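PDB 3UIF: sulfonate ABC transporter, periplasmic sulfonate-binding protein SsuA from Methylobacillus flagellatus, which probably binds sulfonates or related sulfate esters in the periplasm and delivers them to an ABC transporter for uptake. Local coordinates for residues P36-K41 and V222-K227; D4-R9 and P215-A220. All coordinates share one frame; numbering follows the deposited sequence.

Contacts 1 and 2 lie side by side, their centres about 10 Å apart, in the lobe of the binding protein that contains the N-terminus. Both use helix 215-233: residues 215-220 face strand 6-17 in contact 2, and the next turns, 222-227, face helix 35-41 in contact 1. Leu39 joins the two, its CD2 lying 3.6 Å from Ala220 O, and a second link is Arg40 NH2 packed 3.5 Å from Leu5 CD1. Their centres are about 21 and 25 Å from the centre of the chain. In relatives of this fold the ligand sits in the cleft between the lobes; these contacts are packing within one lobe.

Contact 1 (P36-K41 and V222-K227)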
# COMPACT_ATOMS: atom_id res chain seq x y z
N PRO A 36 -14.78 -13.36 -7.10
CA PRO A 36 -15.39 -14.48 -6.35
C PRO A 36 -15.98 -15.51 -7.29
O PRO A 36 -15.66 -16.70 -7.18
CB PRO A 36 -16.50 -13.81 -5.54
CG PRO A 36 -16.03 -12.41 -5.35
CD PRO A 36 -15.30 -12.06 -6.62
N GLU A 37 -16.80 -15.04 -8.24
CA GLU A 37 -17.48 -15.91 -9.19
C GLU A 37 -16.54 -16.77 -10.04
O GLU A 37 -16.80 -17.95 -10.23
CB GLU A 37 -18.45 -15.10 -10.05
CG GLU A 37 -19.13 -15.90 -11.17
CD GLU A 37 -19.87 -17.16 -10.70
OE1 GLU A 37 -20.23 -17.29 -9.50
OE2 GLU A 37 -20.11 -18.06 -11.55
N GLU A 38 -15.46 -16.18 -10.54
CA GLU A 38 -14.48 -16.91 -11.35
C GLU A 38 -13.75 -18.00 -10.58
O GLU A 38 -13.41 -19.07 -11.14
CB GLU A 38 -13.46 -15.94 -11.95
CG GLU A 38 -14.00 -15.11 -13.11
CD GLU A 38 -12.94 -14.22 -13.72
OE1 GLU A 38 -11.93 -13.92 -13.03
OE2 GLU A 38 -13.11 -13.82 -14.90
N LEU A 39 -13.52 -17.76 -9.29
CA LEU A 39 -12.93 -18.78 -8.43
C LEU A 39 -13.91 -19.89 -8.11
O LEU A 39 -13.51 -21.04 -7.96
CB LEU A 39 -12.37 -18.16 -7.16
CG LEU A 39 -11.03 -17.48 -7.50
CD1 LEU A 39 -10.53 -16.64 -6.34
CD2 LEU A 39 -10.00 -18.51 -7.93
N ARG A 40 -15.19 -19.53 -8.04
CA ARG A 40 -16.25 -20.50 -7.82
C ARG A 40 -16.24 -21.57 -8.93
O ARG A 40 -16.31 -22.76 -8.63
CB ARG A 40 -17.60 -19.79 -7.69
CG ARG A 40 -18.70 -20.65 -7.08
CD ARG A 40 -19.90 -19.82 -6.64
NE ARG A 40 -20.87 -20.63 -5.89
CZ ARG A 40 -20.90 -20.76 -4.56
NH1 ARG A 40 -20.01 -20.11 -3.80
NH2 ARG A 40 -21.82 -21.53 -3.98
N LYS A 41 -16.10 -21.14 -10.18
CA LYS A 41 -15.95 -22.05 -11.34
C LYS A 41 -14.79 -23.04 -11.18
O LYS A 41 -14.84 -24.16 -11.67
CB LYS A 41 -15.79 -21.26 -12.63
CG LYS A 41 -17.03 -20.46 -13.00
CD LYS A 41 -16.70 -19.29 -13.93
CE LYS A 41 -17.97 -18.57 -14.36
NZ LYS A 41 -17.80 -17.87 -15.67
N VAL A 222 -4.19 -16.07 -7.82
CA VAL A 222 -3.34 -15.09 -8.51
C VAL A 222 -3.80 -14.80 -9.95
O VAL A 222 -3.93 -13.64 -10.34
CB VAL A 222 -1.85 -15.49 -8.48
CG1 VAL A 222 -1.02 -14.40 -9.13
CG2 VAL A 222 -1.39 -15.73 -7.04
N THR A 223 -4.05 -15.85 -10.73
CA THR A 223 -4.57 -15.65 -12.07
C THR A 223 -5.87 -14.84 -12.02
O THR A 223 -6.02 -13.85 -12.74
CB THR A 223 -4.79 -16.98 -12.80
OG1 THR A 223 -3.52 -17.59 -13.06
CG2 THR A 223 -5.51 -16.75 -14.09
N ALA A 224 -6.80 -15.24 -11.14
CA ALA A 224 -8.08 -14.54 -11.01
C ALA A 224 -7.90 -13.08 -10.59
O ALA A 224 -8.53 -12.19 -11.15
CB ALA A 224 -9.02 -15.27 -10.07
N TYR A 225 -7.03 -12.85 -9.62
CA TYR A 225 -6.67 -11.52 -9.18
C TYR A 225 -6.19 -10.62 -10.32
O TYR A 225 -6.72 -9.52 -10.51
CB TYR A 225 -5.56 -11.60 -8.14
CG TYR A 225 -5.14 -10.24 -7.61
CD1 TYR A 225 -5.92 -9.57 -6.68
CD2 TYR A 225 -3.95 -9.65 -8.04
CE1 TYR A 225 -5.53 -8.35 -6.17
CE2 TYR A 225 -3.54 -8.43 -7.55
CZ TYR A 225 -4.33 -7.77 -6.62
OH TYR A 225 -3.94 -6.54 -6.12
N LEU A 226 -5.18 -11.07 -11.04
CA LEU A 226 -4.65 -10.30 -12.17
C LEU A 226 -5.69 -10.00 -13.26
O LEU A 226 -5.64 -8.94 -13.89
CB LEU A 226 -3.40 -10.98 -12.75
CG LEU A 226 -2.22 -11.02 -11.78
CD1 LEU A 226 -1.04 -11.75 -12.39
CD2 LEU A 226 -1.81 -9.61 -11.34
N LYS A 227 -6.64 -10.91 -13.46
CA LYS A 227 -7.73 -10.64 -14.40
C LYS A 227 -8.46 -9.36 -14.01
O LYS A 227 -8.68 -8.50 -14.87
CB LYS A 227 -8.69 -11.80 -14.48
CG LYS A 227 -8.30 -12.82 -15.53
CD LYS A 227 -9.01 -14.14 -15.30
CE LYS A 227 -9.64 -14.61 -16.59
NZ LYS A 227 -10.07 -16.03 -16.49
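Glu38 turns its CG opposite the carbonyl carbon, beside the backbone N (chi1 -75°), and runs out extended from there, carrying its carboxylate across to Lys227. The lysine chain bends at chi3 (130°), and the two side chains cross obliquely. The carboxylate therefore lies against methylenes as much as against the charged end: Glu38 OE1 is 3.7 Å from Lys227 CD, and Glu38 OE2 is 3.9 Å from Lys227 CE. The ammonium group stands a little farther off, with Lys227 NZ 4.1 Å from Glu38 OE2, too far for a salt bridge.

On the buried side of this pair, Leu39 approaches Ala224 with its branch point and one methyl. Leu39 CG is 3.9 Å from Ala224 CB, and Leu39 CD2 is 4.0 Å from the same methyl. The small alanine thus receives the leucine where the helices face each other. Leu39 also reaches Ile44 of strand 44-51 and Ala220 and Ile221 of helix 215-233, so from helix 35-41 it packs against both strand 44-51 and helix 215-233.

The short helical segments run roughly antiparallel (148°), with axes 9.8 Å apart and Glu38 opposite Ala224. This is helix-helix packing within one alpha/beta lobe, with no hydrogen bond across it. Its chemistry pairs an apolar Leu39-Ala224 contact on the inside with an exposed Lys227 at the margin, where the opposite charges probably add a modest electrostatic attraction without a directional bond.

Contact 2 (D4-R9 and P215-A220); sequences DLKVVR and PEITQA
The backbone N of Ile217, whose side chain packs onto Lys6 and Val8, donates a hydrogen bond to OE1 of the preceding Glu216 (3.0 Å, 160°). The carboxylate oxygen accepts it with its anti lone pair, in the first turn of helix 215-233. In the alpha/beta lobe of this type 2 periplasmic binding protein, that turn lies against strand 6-17, which pairs in parallel with strand 44-51 through backbone hydrogen bonds involving Lys6 and Val8.

Ile217 bridges two side chains of the strand with its two branches. CG1, opposite the carbonyl carbon (chi1 -70°), sends CD1 outward to the aliphatic part of Lys6, whose chain bends at chi2; Ile217 CD1 lies 3.8 Å from Lys6 CD. The CG2 branch instead enters the buried side, where the valine and isoleucine side chains pass alongside one another, pointing opposite ways. Ile44 of the neighbouring strand and Phe210 of helix 208-213 also touch Ile217, making it a buried apolar meeting point of sheet and helices. Lys6 meets it at the exposed margin, whereas within the core the closest approach to Val8 is methyl to methyl, Ile217 CG2 to Val8 CG2 at 4.0 Å.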
# COMPACT_ATOMS: atom_id res chain seq x y z
N ASP A 4 -19.14 -29.20 -4.21
CA ASP A 4 -18.06 -29.50 -3.25
C ASP A 4 -16.94 -28.44 -3.28
O ASP A 4 -15.87 -28.67 -3.85
CB ASP A 4 -17.49 -30.90 -3.49
CG ASP A 4 -18.38 -32.02 -2.94
OD1 ASP A 4 -18.09 -33.20 -3.23
OD2 ASP A 4 -19.36 -31.74 -2.21
N LEU A 5 -17.18 -27.30 -2.66
CA LEU A 5 -16.24 -26.18 -2.76
C LEU A 5 -15.10 -26.20 -1.73
O LEU A 5 -15.26 -26.70 -0.61
CB LEU A 5 -17.00 -24.84 -2.73
CG LEU A 5 -18.07 -24.67 -3.81
CD1 LEU A 5 -19.04 -23.57 -3.44
CD2 LEU A 5 -17.47 -24.43 -5.20
N LYS A 6 -13.94 -25.68 -2.13
CA LYS A 6 -12.82 -25.44 -1.22
C LYS A 6 -12.95 -24.04 -0.61
O LYS A 6 -12.96 -23.04 -1.33
CB LYS A 6 -11.49 -25.54 -1.96
CG LYS A 6 -11.08 -26.96 -2.32
CD LYS A 6 -10.57 -27.07 -3.75
CE LYS A 6 -9.83 -28.39 -3.97
NZ LYS A 6 -9.72 -28.72 -5.42
N VAL A 7 -13.04 -23.97 0.71
CA VAL A 7 -13.12 -22.67 1.37
C VAL A 7 -11.73 -22.07 1.48
O VAL A 7 -10.82 -22.67 2.04
CB VAL A 7 -13.75 -22.74 2.78
CG1 VAL A 7 -13.48 -21.45 3.54
CG2 VAL A 7 -15.25 -22.98 2.67
N VAL A 8 -11.57 -20.88 0.91
CA VAL A 8 -10.32 -20.16 1.03
C VAL A 8 -10.62 -18.85 1.74
O VAL A 8 -11.43 -18.04 1.28
CB VAL A 8 -9.64 -19.98 -0.34
CG1 VAL A 8 -8.43 -19.07 -0.23
CG2 VAL A 8 -9.22 -21.34 -0.88
N ARG A 9 -10.00 -18.68 2.90
CA ARG A 9 -10.20 -17.49 3.71
C ARG A 9 -9.24 -16.40 3.29
O ARG A 9 -8.02 -16.61 3.25
CB ARG A 9 -10.00 -17.81 5.20
CG ARG A 9 -11.29 -17.96 5.99
CD ARG A 9 -11.36 -19.27 6.76
NE ARG A 9 -10.04 -19.90 6.97
CZ ARG A 9 -9.84 -21.12 7.46
NH1 ARG A 9 -10.86 -21.88 7.83
NH2 ARG A 9 -8.60 -21.58 7.59
N PRO A 215 -0.32 -25.33 -4.30
CA PRO A 215 0.17 -24.47 -5.38
C PRO A 215 -0.90 -24.16 -6.44
O PRO A 215 -0.97 -23.02 -6.94
CB PRO A 215 1.31 -25.30 -5.99
CG PRO A 215 1.07 -26.71 -5.55
CD PRO A 215 0.44 -26.60 -4.20
N GLU A 216 -1.73 -25.16 -6.76
CA GLU A 216 -2.77 -25.06 -7.79
C GLU A 216 -3.80 -23.97 -7.46
O GLU A 216 -4.07 -23.06 -8.27
CB GLU A 216 -3.48 -26.40 -7.97
CG GLU A 216 -2.79 -27.58 -7.26
CD GLU A 216 -3.20 -27.76 -5.78
OE1 GLU A 216 -3.74 -26.83 -5.12
OE2 GLU A 216 -2.97 -28.87 -5.26
N ILE A 217 -4.36 -24.07 -6.25
CA ILE A 217 -5.31 -23.08 -5.74
C ILE A 217 -4.69 -21.68 -5.66
O ILE A 217 -5.34 -20.69 -6.02
CB ILE A 217 -5.86 -23.48 -4.35
CG1 ILE A 217 -6.79 -24.69 -4.48
CG2 ILE A 217 -6.57 -22.31 -3.67
CD1 ILE A 217 -7.27 -25.22 -3.16
N THR A 218 -3.45 -21.61 -5.16
CA THR A 218 -2.76 -20.33 -5.04
C THR A 218 -2.71 -19.68 -6.41
O THR A 218 -2.99 -18.49 -6.55
CB THR A 218 -1.33 -20.48 -4.47
OG1 THR A 218 -1.38 -21.09 -3.17
CG2 THR A 218 -0.63 -19.12 -4.36
N GLN A 219 -2.40 -20.48 -7.41
CA GLN A 219 -2.35 -20.03 -8.80
C GLN A 219 -3.70 -19.53 -9.29
O GLN A 219 -3.78 -18.50 -9.96
CB GLN A 219 -1.85 -21.14 -9.71
CG GLN A 219 -1.65 -20.70 -11.16
CD GLN A 219 -0.57 -19.64 -11.28
OE1 GLN A 219 0.61 -19.91 -11.04
NE2 GLN A 219 -0.99 -18.41 -11.63
N ALA A 220 -4.76 -20.25 -8.95
CA ALA A 220 -6.08 -19.89 -9.40
C ALA A 220 -6.43 -18.50 -8.85
O ALA A 220 -6.94 -17.64 -9.57
CB ALA A 220 -7.09 -20.93 -8.98